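Local coordinates for putative enoyl-CoA hydratase (Streptomyces avermitilis, PDB 3GKB), which is of unproven function but probably acts on acyl-CoA thioesters as a crotonase-type enoyl-CoA hydratase or isomerase, at residues Leu101-Thr109 with Lys221-Leu229; Gly148-Gln157 with Leu233-Phe244. All blocks are in the same frame, centred on the assembly; numbering follows the deposited sequence.

From the N terminus, the end of helix 96-103, the turn after it and the start of strand 108-113 of the six-stranded sheet supply the first half of contact 1. The chain then reaches the glycine-rich loop 148-154 and the start of helix 155-163, the first half of contact 2. Contact 1 closes when the end of helix 216-223 and the following loop return to residues 101-109. The two closures cross: contact 2 opens inside the loop of contact 1 and closes just after it, when helix 230-243 lies over residues 148-157. Together they fasten the consecutive helices 216-223 and 230-243 to the crotonase core at places whose centres are about 22 Å apart.

Contact 1 of 2, residues Leu101-Thr109 with Lys221-Leu229; sequences LIRHQPQVT and KRSLPADDL
The end of helix 216-223 and the loop after it pass the turn between helix 96-103 and strand 108-113, a central parallel strand of the crotonase core sheet, the backbones coming nearest at Arg103 and Ala226, CA atoms 6.7 Å apart. At one end the chain of Lys221 bends at chi2 (-141°) and then runs straight to the turn, where its NZ donates to Gln105 O at 2.8 Å and also to Gln107 O. The first carbonyl is met 23° from its plane, the second from above. Asp129 forms a salt bridge with the same ammonium group. A leucine in place of Lys221 would probably leave both carbonyls without their donor and Asp129 without this positive charge.

At the other end Arg103, bent at chi2 and chi3, sends NH2 to Asp227 O at 3.0 Å, a nearly straight bond (165°) in the guanidinium plane. Leu229 CD1 sits over the centre of one guanidinium face, 3.4 Å from Arg103 CZ, while Glu100 makes a salt bridge to NH1. Ala226 CB lies 4.0 Å from His104 CD2, and a water joins His104 NE2 to Asp227 O. The Asp227 carboxylate instead ties this loop to Arg160 of the second subunit. Both cations thus spend N-H groups on main-chain carbonyls while acidic partners offset their charge, and each helix end is fastened by a side chain to the loop following the other helix.

Contact 2 of 2, residues Gly148-Gln157 with Leu233-Phe244; sequences GIIPGGGGTQ and LLGENDAWAATF
Glu236 reaches from helix 230-243 to the N-cap, Gly154, and first turn of helix 155-163, where its carboxylate takes three hydrogen bonds, two from backbone N-H groups. Glu236 OE1 accepts from Gly154 N at 2.8 Å through its syn lone pair. Glu236 OE2 takes Thr156 OG1 at 2.5 Å on its anti lone pair and Thr156 N at 3.0 Å nearly along the C-O direction. The Glu236 side chain is stretched out, CG opposite the backbone N (chi1 170°), which carries its carboxylate to the N-terminal turn, whose dipole would probably favour its negative charge.

One turn of helix further on, Trp240 lies against Gly152: CA stands over the five-membered ring, 3.6 Å from its centroid, in a CH-pi contact. A CB on Gly152 would collide with Trp240 CD1, so the close approach depends on glycine. Phe244 covers the opposite indole face and receives Ile149 CG2 over its own ring, 4.0 Å from the centroid. Ile150 CD1 packs on Ala239 CB at 3.8 Å, and a water links Gly148 O to Thr243 O.

Second-shell groups hold these pieces. Gln157 NE2 donates to Thr156 OG1 at 2.9 Å, and Gln96 donates to Glu236 OE1. Glu123 accepts from the backbone N of Gly153 and Gly155, and Asn93 binds Gly152 O. Helix 230-243 lies alongside the glycine-rich loop, which runs antiparallel to it and leads into helix 155-163 of the crotonase fold, with helix 96-103 touching it through Leu233 and Asn237, and Ala219 and Arg222 on helix 216-223 of the third subunit packing against Thr243 and Ala239.

Contact 1 of 2, residues Leu101-Thr109 with Lys221-Leu229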
loop_
_atom_site.group_PDB
_atom_site.type_symbol
_atom_site.label_atom_id
_atom_site.label_comp_id
_atom_site.label_asym_id
_atom_site.label_seq_id
_atom_site.Cartn_x
_atom_site.Cartn_y
_atom_site.Cartn_z
ATOM N N LEU B 101 20.655 4.203 -10.124
ATOM C CA LEU B 101 21.079 3.468 -11.344
ATOM C C LEU B 101 20.177 2.236 -11.559
ATOM O O LEU B 101 19.638 2.015 -12.638
ATOM C CB LEU B 101 22.534 3.065 -11.204
ATOM C CG LEU B 101 23.236 2.447 -12.416
ATOM C CD1 LEU B 101 23.257 3.415 -13.578
ATOM C CD2 LEU B 101 24.626 2.056 -11.946
ATOM N N ILE B 102 19.963 1.467 -10.497
ATOM C CA ILE B 102 19.082 0.283 -10.558
ATOM C C ILE B 102 17.646 0.668 -10.982
ATOM O O ILE B 102 17.030 0.020 -11.856
ATOM C CB ILE B 102 19.063 -0.467 -9.193
ATOM C CG1 ILE B 102 20.432 -1.078 -8.886
ATOM C CG2 ILE B 102 17.997 -1.566 -9.200
ATOM C CD1 ILE B 102 20.677 -1.464 -7.410
ATOM N N ARG B 103 17.098 1.689 -10.347
ATOM C CA ARG B 103 15.702 2.088 -10.606
ATOM C C ARG B 103 15.463 2.486 -12.074
ATOM O O ARG B 103 14.365 2.328 -12.572
ATOM C CB ARG B 103 15.295 3.297 -9.759
ATOM C CG ARG B 103 14.938 2.993 -8.310
ATOM C CD ARG B 103 13.834 3.916 -7.786
ATOM N NE ARG B 103 14.127 5.321 -8.003
ATOM C CZ ARG B 103 13.314 6.231 -8.545
ATOM N NH1 ARG B 103 13.739 7.490 -8.676
ATOM N NH2 ARG B 103 12.080 5.932 -8.920
ATOM N N HIS B 104 16.488 3.038 -12.729
ATOM C CA HIS B 104 16.369 3.505 -14.123
ATOM C C HIS B 104 16.941 2.548 -15.184
ATOM O O HIS B 104 16.991 2.880 -16.386
ATOM C CB HIS B 104 16.978 4.901 -14.219
ATOM C CG HIS B 104 16.243 5.906 -13.393
ATOM N ND1 HIS B 104 16.655 6.269 -12.132
ATOM C CD2 HIS B 104 15.106 6.599 -13.639
ATOM C CE1 HIS B 104 15.807 7.161 -11.642
ATOM N NE2 HIS B 104 14.861 7.381 -12.539
ATOM N N GLN B 105 17.331 1.350 -14.754
ATOM C CA GLN B 105 17.928 0.351 -15.657
ATOM C C GLN B 105 16.890 -0.051 -16.723
ATOM O O GLN B 105 15.687 -0.209 -16.413
ATOM C CB GLN B 105 18.405 -0.853 -14.851
ATOM C CG GLN B 105 19.306 -1.874 -15.597
ATOM C CD GLN B 105 20.696 -1.330 -15.921
ATOM O OE1 GLN B 105 21.212 -0.428 -15.243
ATOM N NE2 GLN B 105 21.316 -1.882 -16.963
ATOM N N PRO B 106 17.318 -0.169 -18.001
ATOM C CA PRO B 106 16.353 -0.560 -19.039
ATOM C C PRO B 106 15.840 -1.997 -18.893
ATOM O O PRO B 106 14.657 -2.242 -19.098
ATOM C CB PRO B 106 17.121 -0.394 -20.359
ATOM C CG PRO B 106 18.478 -0.052 -20.030
ATOM C CD PRO B 106 18.571 0.346 -18.573
ATOM N N GLN B 107 16.732 -2.938 -18.587
ATOM C CA GLN B 107 16.366 -4.335 -18.339
ATOM C C GLN B 107 15.444 -4.440 -17.128
ATOM O O GLN B 107 15.496 -3.618 -16.230
ATOM C CB GLN B 107 17.606 -5.190 -18.035
ATOM C CG GLN B 107 18.478 -5.522 -19.238
ATOM C CD GLN B 107 19.480 -4.405 -19.601
ATOM O OE1 GLN B 107 19.656 -3.450 -18.857
ATOM N NE2 GLN B 107 20.135 -4.543 -20.755
ATOM N N VAL B 108 14.649 -5.498 -17.075
ATOM C CA VAL B 108 13.903 -5.801 -15.846
ATOM C C VAL B 108 14.926 -6.236 -14.809
ATOM O O VAL B 108 15.785 -7.088 -15.105
ATOM C CB VAL B 108 12.912 -6.945 -16.075
ATOM C CG1 VAL B 108 12.241 -7.354 -14.729
ATOM C CG2 VAL B 108 11.884 -6.553 -17.143
ATOM N N THR B 109 14.886 -5.644 -13.613
ATOM C CA THR B 109 15.842 -5.983 -12.560
ATOM C C THR B 109 15.118 -6.803 -11.448
ATOM O O THR B 109 14.015 -6.441 -10.963
ATOM C CB THR B 109 16.469 -4.731 -11.958
ATOM O OG1 THR B 109 15.428 -3.823 -11.530
ATOM C CG2 THR B 109 17.390 -4.015 -12.989
ATOM N N LYS B 221 7.652 -0.933 -19.283
ATOM C CA LYS B 221 8.405 0.102 -18.546
ATOM C C LYS B 221 8.031 1.538 -18.935
ATOM O O LYS B 221 8.098 2.448 -18.116
ATOM C CB LYS B 221 9.902 -0.110 -18.670
ATOM C CG LYS B 221 10.411 -1.323 -17.948
ATOM C CD LYS B 221 11.757 -1.005 -17.288
ATOM C CE LYS B 221 12.206 -2.068 -16.411
ATOM N NZ LYS B 221 13.365 -1.600 -15.608
ATOM N N ARG B 222 7.637 1.745 -20.184
ATOM C CA ARG B 222 7.094 3.010 -20.616
ATOM C C ARG B 222 5.738 3.286 -19.996
ATOM O O ARG B 222 5.454 4.425 -19.651
ATOM C CB ARG B 222 6.995 3.091 -22.144
ATOM C CG ARG B 222 8.350 3.178 -22.786
ATOM C CD ARG B 222 8.321 3.681 -24.233
ATOM N NE ARG B 222 9.687 3.908 -24.727
ATOM C CZ ARG B 222 10.025 4.022 -26.016
ATOM N NH1 ARG B 222 9.114 3.915 -26.970
ATOM N NH2 ARG B 222 11.293 4.222 -26.354
ATOM N N SER B 223 4.906 2.263 -19.875
ATOM C CA SER B 223 3.567 2.443 -19.262
ATOM C C SER B 223 3.651 2.644 -17.734
ATOM O O SER B 223 2.739 3.216 -17.114
ATOM C CB SER B 223 2.634 1.290 -19.636
ATOM O OG SER B 223 2.823 0.202 -18.792
ATOM N N LEU B 224 4.744 2.156 -17.149
ATOM C CA LEU B 224 4.980 2.167 -15.692
ATOM C C LEU B 224 6.358 2.783 -15.421
ATOM O O LEU B 224 7.269 2.105 -14.940
ATOM C CB LEU B 224 4.901 0.728 -15.125
ATOM C CG LEU B 224 3.503 0.108 -15.154
ATOM C CD1 LEU B 224 3.568 -1.404 -14.937
ATOM C CD2 LEU B 224 2.589 0.794 -14.138
ATOM N N PRO B 225 6.505 4.086 -15.710
ATOM C CA PRO B 225 7.816 4.717 -15.569
ATOM C C PRO B 225 8.194 4.841 -14.113
ATOM O O PRO B 225 7.307 4.882 -13.235
ATOM C CB PRO B 225 7.610 6.115 -16.148
ATOM C CG PRO B 225 6.172 6.350 -16.034
ATOM C CD PRO B 225 5.503 5.029 -16.222
ATOM N N ALA B 226 9.494 4.943 -13.871
ATOM C CA ALA B 226 10.015 5.043 -12.535
ATOM C C ALA B 226 9.406 6.254 -11.841
ATOM O O ALA B 226 9.209 7.296 -12.458
ATOM C CB ALA B 226 11.535 5.152 -12.550
ATOM N N ASP B 227 9.157 6.089 -10.543
ATOM C CA ASP B 227 8.519 7.094 -9.717
ATOM C C ASP B 227 9.351 8.379 -9.714
ATOM O O ASP B 227 10.576 8.361 -9.817
ATOM C CB ASP B 227 8.327 6.563 -8.284
ATOM C CG ASP B 227 6.998 5.832 -8.089
ATOM O OD1 ASP B 227 6.892 4.574 -8.282
ATOM O OD2 ASP B 227 6.025 6.531 -7.709
ATOM N N ASP B 228 8.647 9.499 -9.604
ATOM C CA ASP B 228 9.269 10.804 -9.498
ATOM C C ASP B 228 9.658 11.002 -8.034
ATOM O O ASP B 228 8.780 11.241 -7.194
ATOM C CB ASP B 228 8.269 11.877 -9.937
ATOM C CG ASP B 228 8.751 13.289 -9.654
ATOM O OD1 ASP B 228 9.952 13.481 -9.329
ATOM O OD2 ASP B 228 7.903 14.207 -9.758
ATOM N N LEU B 229 10.951 10.855 -7.728
ATOM C CA LEU B 229 11.452 11.016 -6.344
ATOM C C LEU B 229 12.427 12.198 -6.156
ATOM O O LEU B 229 13.133 12.278 -5.138
ATOM C CB LEU B 229 12.137 9.716 -5.867
ATOM C CG LEU B 229 11.330 8.423 -5.985
ATOM C CD1 LEU B 229 12.119 7.202 -5.477
ATOM C CD2 LEU B 229 10.014 8.518 -5.234
HETATM O O HOH W 1 15.084 -1.482 -12.968
HETATM O O HOH W 2 10.353 3.692 -9.475
HETATM O O HOH W 3 13.398 10.552 -9.523
HETATM O O HOH W 4 12.779 9.042 -12.020
#

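Contact 2 of 2, residues Gly148-Gln157 with Leu233-Phe244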
loop_
_atom_site.group_PDB
_atom_site.type_symbol
_atom_site.label_atom_id
_atom_site.label_comp_id
_atom_site.label_asym_id
_atom_site.label_seq_id
_atom_site.Cartn_x
_atom_site.Cartn_y
_atom_site.Cartn_z
ATOM N N GLY B 148 23.545 6.488 14.300
ATOM C CA GLY B 148 23.359 7.907 14.545
ATOM C C GLY B 148 23.059 8.723 13.314
ATOM O O GLY B 148 23.206 9.944 13.327
ATOM N N ILE B 149 22.621 8.040 12.250
ATOM C CA ILE B 149 22.291 8.687 10.981
ATOM C C ILE B 149 20.904 8.217 10.531
ATOM O O ILE B 149 20.124 7.688 11.348
ATOM C CB ILE B 149 23.427 8.487 9.933
ATOM C CG1 ILE B 149 23.622 7.005 9.571
ATOM C CG2 ILE B 149 24.756 9.061 10.488
ATOM C CD1 ILE B 149 24.509 6.764 8.321
ATOM N N ILE B 150 20.530 8.523 9.298
ATOM C CA ILE B 150 19.338 7.954 8.692
ATOM C C ILE B 150 19.762 7.369 7.338
ATOM O O ILE B 150 20.881 7.591 6.897
ATOM C CB ILE B 150 18.178 8.995 8.538
ATOM C CG1 ILE B 150 18.612 10.252 7.730
ATOM C CG2 ILE B 150 17.649 9.429 9.904
ATOM C CD1 ILE B 150 17.500 10.872 6.935
ATOM N N PRO B 151 18.880 6.613 6.682
ATOM C CA PRO B 151 19.259 6.182 5.336
ATOM C C PRO B 151 19.513 7.368 4.420
ATOM O O PRO B 151 18.730 8.297 4.390
ATOM C CB PRO B 151 18.047 5.366 4.884
ATOM C CG PRO B 151 17.399 4.921 6.138
ATOM C CD PRO B 151 17.628 5.990 7.136
ATOM N N GLY B 152 20.652 7.363 3.742
ATOM C CA GLY B 152 21.035 8.401 2.831
ATOM C C GLY B 152 21.237 7.934 1.407
ATOM O O GLY B 152 21.723 8.699 0.570
ATOM N N GLY B 153 20.815 6.715 1.120
ATOM C CA GLY B 153 20.926 6.136 -0.191
ATOM C C GLY B 153 19.596 5.889 -0.902
ATOM O O GLY B 153 19.541 5.067 -1.823
ATOM N N GLY B 154 18.538 6.599 -0.485
ATOM C CA GLY B 154 17.227 6.500 -1.126
ATOM C C GLY B 154 16.205 5.744 -0.284
ATOM O O GLY B 154 15.010 5.815 -0.562
ATOM N N GLY B 155 16.675 5.032 0.742
ATOM C CA GLY B 155 15.847 4.124 1.536
ATOM C C GLY B 155 14.594 4.734 2.129
ATOM O O GLY B 155 13.531 4.076 2.151
ATOM N N THR B 156 14.700 5.974 2.621
ATOM C CA THR B 156 13.522 6.618 3.209
ATOM C C THR B 156 12.429 6.790 2.134
ATOM O O THR B 156 11.242 6.564 2.392
ATOM C CB THR B 156 13.828 7.980 3.862
ATOM O OG1 THR B 156 14.255 8.918 2.881
ATOM C CG2 THR B 156 14.863 7.854 4.995
ATOM N N GLN B 157 12.858 7.118 0.913
ATOM C CA GLN B 157 11.919 7.328 -0.176
ATOM C C GLN B 157 11.402 6.047 -0.813
ATOM O O GLN B 157 10.207 5.971 -1.181
ATOM C CB GLN B 157 12.516 8.268 -1.222
ATOM C CG GLN B 157 13.041 9.592 -0.613
ATOM C CD GLN B 157 11.963 10.311 0.209
ATOM O OE1 GLN B 157 10.939 10.699 -0.325
ATOM N NE2 GLN B 157 12.169 10.423 1.517
ATOM N N LEU B 233 14.299 12.735 -2.601
ATOM C CA LEU B 233 15.714 12.367 -2.486
ATOM C C LEU B 233 16.549 13.556 -2.002
ATOM O O LEU B 233 17.424 13.412 -1.168
ATOM C CB LEU B 233 16.237 11.798 -3.801
ATOM C CG LEU B 233 15.698 10.430 -4.197
ATOM C CD1 LEU B 233 16.047 10.158 -5.661
ATOM C CD2 LEU B 233 16.207 9.296 -3.264
ATOM N N LEU B 234 16.245 14.751 -2.504
ATOM C CA LEU B 234 16.897 15.955 -1.998
ATOM C C LEU B 234 16.647 16.187 -0.494
ATOM O O LEU B 234 17.582 16.509 0.257
ATOM C CB LEU B 234 16.499 17.181 -2.831
ATOM C CG LEU B 234 17.178 17.258 -4.213
ATOM C CD1 LEU B 234 16.477 18.254 -5.106
ATOM C CD2 LEU B 234 18.692 17.578 -4.057
ATOM N N GLY B 235 15.390 16.041 -0.062
ATOM C CA GLY B 235 15.035 16.173 1.353
ATOM C C GLY B 235 15.747 15.167 2.258
ATOM O O GLY B 235 16.215 15.519 3.360
ATOM N N GLU B 236 15.856 13.933 1.774
ATOM C CA GLU B 236 16.561 12.893 2.505
ATOM C C GLU B 236 18.030 13.246 2.611
ATOM O O GLU B 236 18.602 13.144 3.687
ATOM C CB GLU B 236 16.345 11.495 1.878
ATOM C CG GLU B 236 17.236 10.396 2.456
ATOM C CD GLU B 236 17.296 9.150 1.583
ATOM O OE1 GLU B 236 18.296 9.039 0.832
ATOM O OE2 GLU B 236 16.349 8.304 1.626
ATOM N N ASN B 237 18.637 13.669 1.496
ATOM C CA ASN B 237 20.028 14.067 1.500
ATOM C C ASN B 237 20.336 15.155 2.529
ATOM O O ASN B 237 21.359 15.075 3.246
ATOM C CB ASN B 237 20.465 14.549 0.121
ATOM C CG ASN B 237 21.872 15.044 0.131
ATOM O OD1 ASN B 237 22.820 14.262 0.270
ATOM N ND2 ASN B 237 22.024 16.367 0.127
ATOM N N ASP B 238 19.464 16.160 2.602
ATOM C CA ASP B 238 19.661 17.287 3.518
ATOM C C ASP B 238 19.582 16.806 4.973
ATOM O O ASP B 238 20.374 17.218 5.838
ATOM C CB ASP B 238 18.606 18.373 3.275
ATOM C CG ASP B 238 18.828 19.122 1.976
ATOM O OD1 ASP B 238 19.957 19.076 1.440
ATOM O OD2 ASP B 238 17.875 19.742 1.469
ATOM N N ALA B 239 18.597 15.960 5.244
ATOM C CA ALA B 239 18.395 15.438 6.589
ATOM C C ALA B 239 19.558 14.538 6.992
ATOM O O ALA B 239 20.049 14.626 8.114
ATOM C CB ALA B 239 17.052 14.675 6.676
ATOM N N TRP B 240 20.009 13.697 6.057
ATOM C CA TRP B 240 21.096 12.763 6.292
ATOM C C TRP B 240 22.417 13.502 6.511
ATOM O O TRP B 240 23.133 13.228 7.476
ATOM C CB TRP B 240 21.195 11.822 5.104
ATOM C CG TRP B 240 22.433 10.978 4.967
ATOM C CD1 TRP B 240 22.717 9.774 5.588
ATOM C CD2 TRP B 240 23.519 11.243 4.095
ATOM N NE1 TRP B 240 23.909 9.279 5.129
ATOM C CE2 TRP B 240 24.421 10.161 4.208
ATOM C CE3 TRP B 240 23.804 12.277 3.189
ATOM C CZ2 TRP B 240 25.607 10.111 3.489
ATOM C CZ3 TRP B 240 24.985 12.222 2.464
ATOM C CH2 TRP B 240 25.878 11.157 2.628
ATOM N N ALA B 241 22.698 14.470 5.649
ATOM C CA ALA B 241 23.911 15.299 5.801
ATOM C C ALA B 241 23.982 15.946 7.171
ATOM O O ALA B 241 25.044 15.965 7.782
ATOM C CB ALA B 241 23.993 16.383 4.717
ATOM N N ALA B 242 22.841 16.420 7.669
ATOM C CA ALA B 242 22.786 17.106 8.945
ATOM C C ALA B 242 23.158 16.194 10.121
ATOM O O ALA B 242 23.724 16.685 11.100
ATOM C CB ALA B 242 21.388 17.751 9.184
ATOM N N THR B 243 22.850 14.890 10.045
ATOM C CA THR B 243 23.182 13.958 11.127
ATOM C C THR B 243 24.701 13.790 11.319
ATOM O O THR B 243 25.146 13.489 12.424
ATOM C CB THR B 243 22.482 12.557 10.956
ATOM O OG1 THR B 243 23.006 11.863 9.815
ATOM C CG2 THR B 243 20.974 12.726 10.819
ATOM N N PHE B 244 25.500 13.995 10.262
ATOM C CA PHE B 244 26.985 14.068 10.412
ATOM C C PHE B 244 27.547 15.361 11.000
ATOM O O PHE B 244 28.755 15.462 11.282
ATOM C CB PHE B 244 27.679 13.817 9.073
ATOM C CG PHE B 244 27.461 12.466 8.554
ATOM C CD1 PHE B 244 26.447 12.223 7.649
ATOM C CD2 PHE B 244 28.217 11.396 9.021
ATOM C CE1 PHE B 244 26.216 10.962 7.199
ATOM C CE2 PHE B 244 27.992 10.127 8.557
ATOM C CZ PHE B 244 26.979 9.914 7.628
HETATM O O HOH W 5 24.823 11.747 14.600
#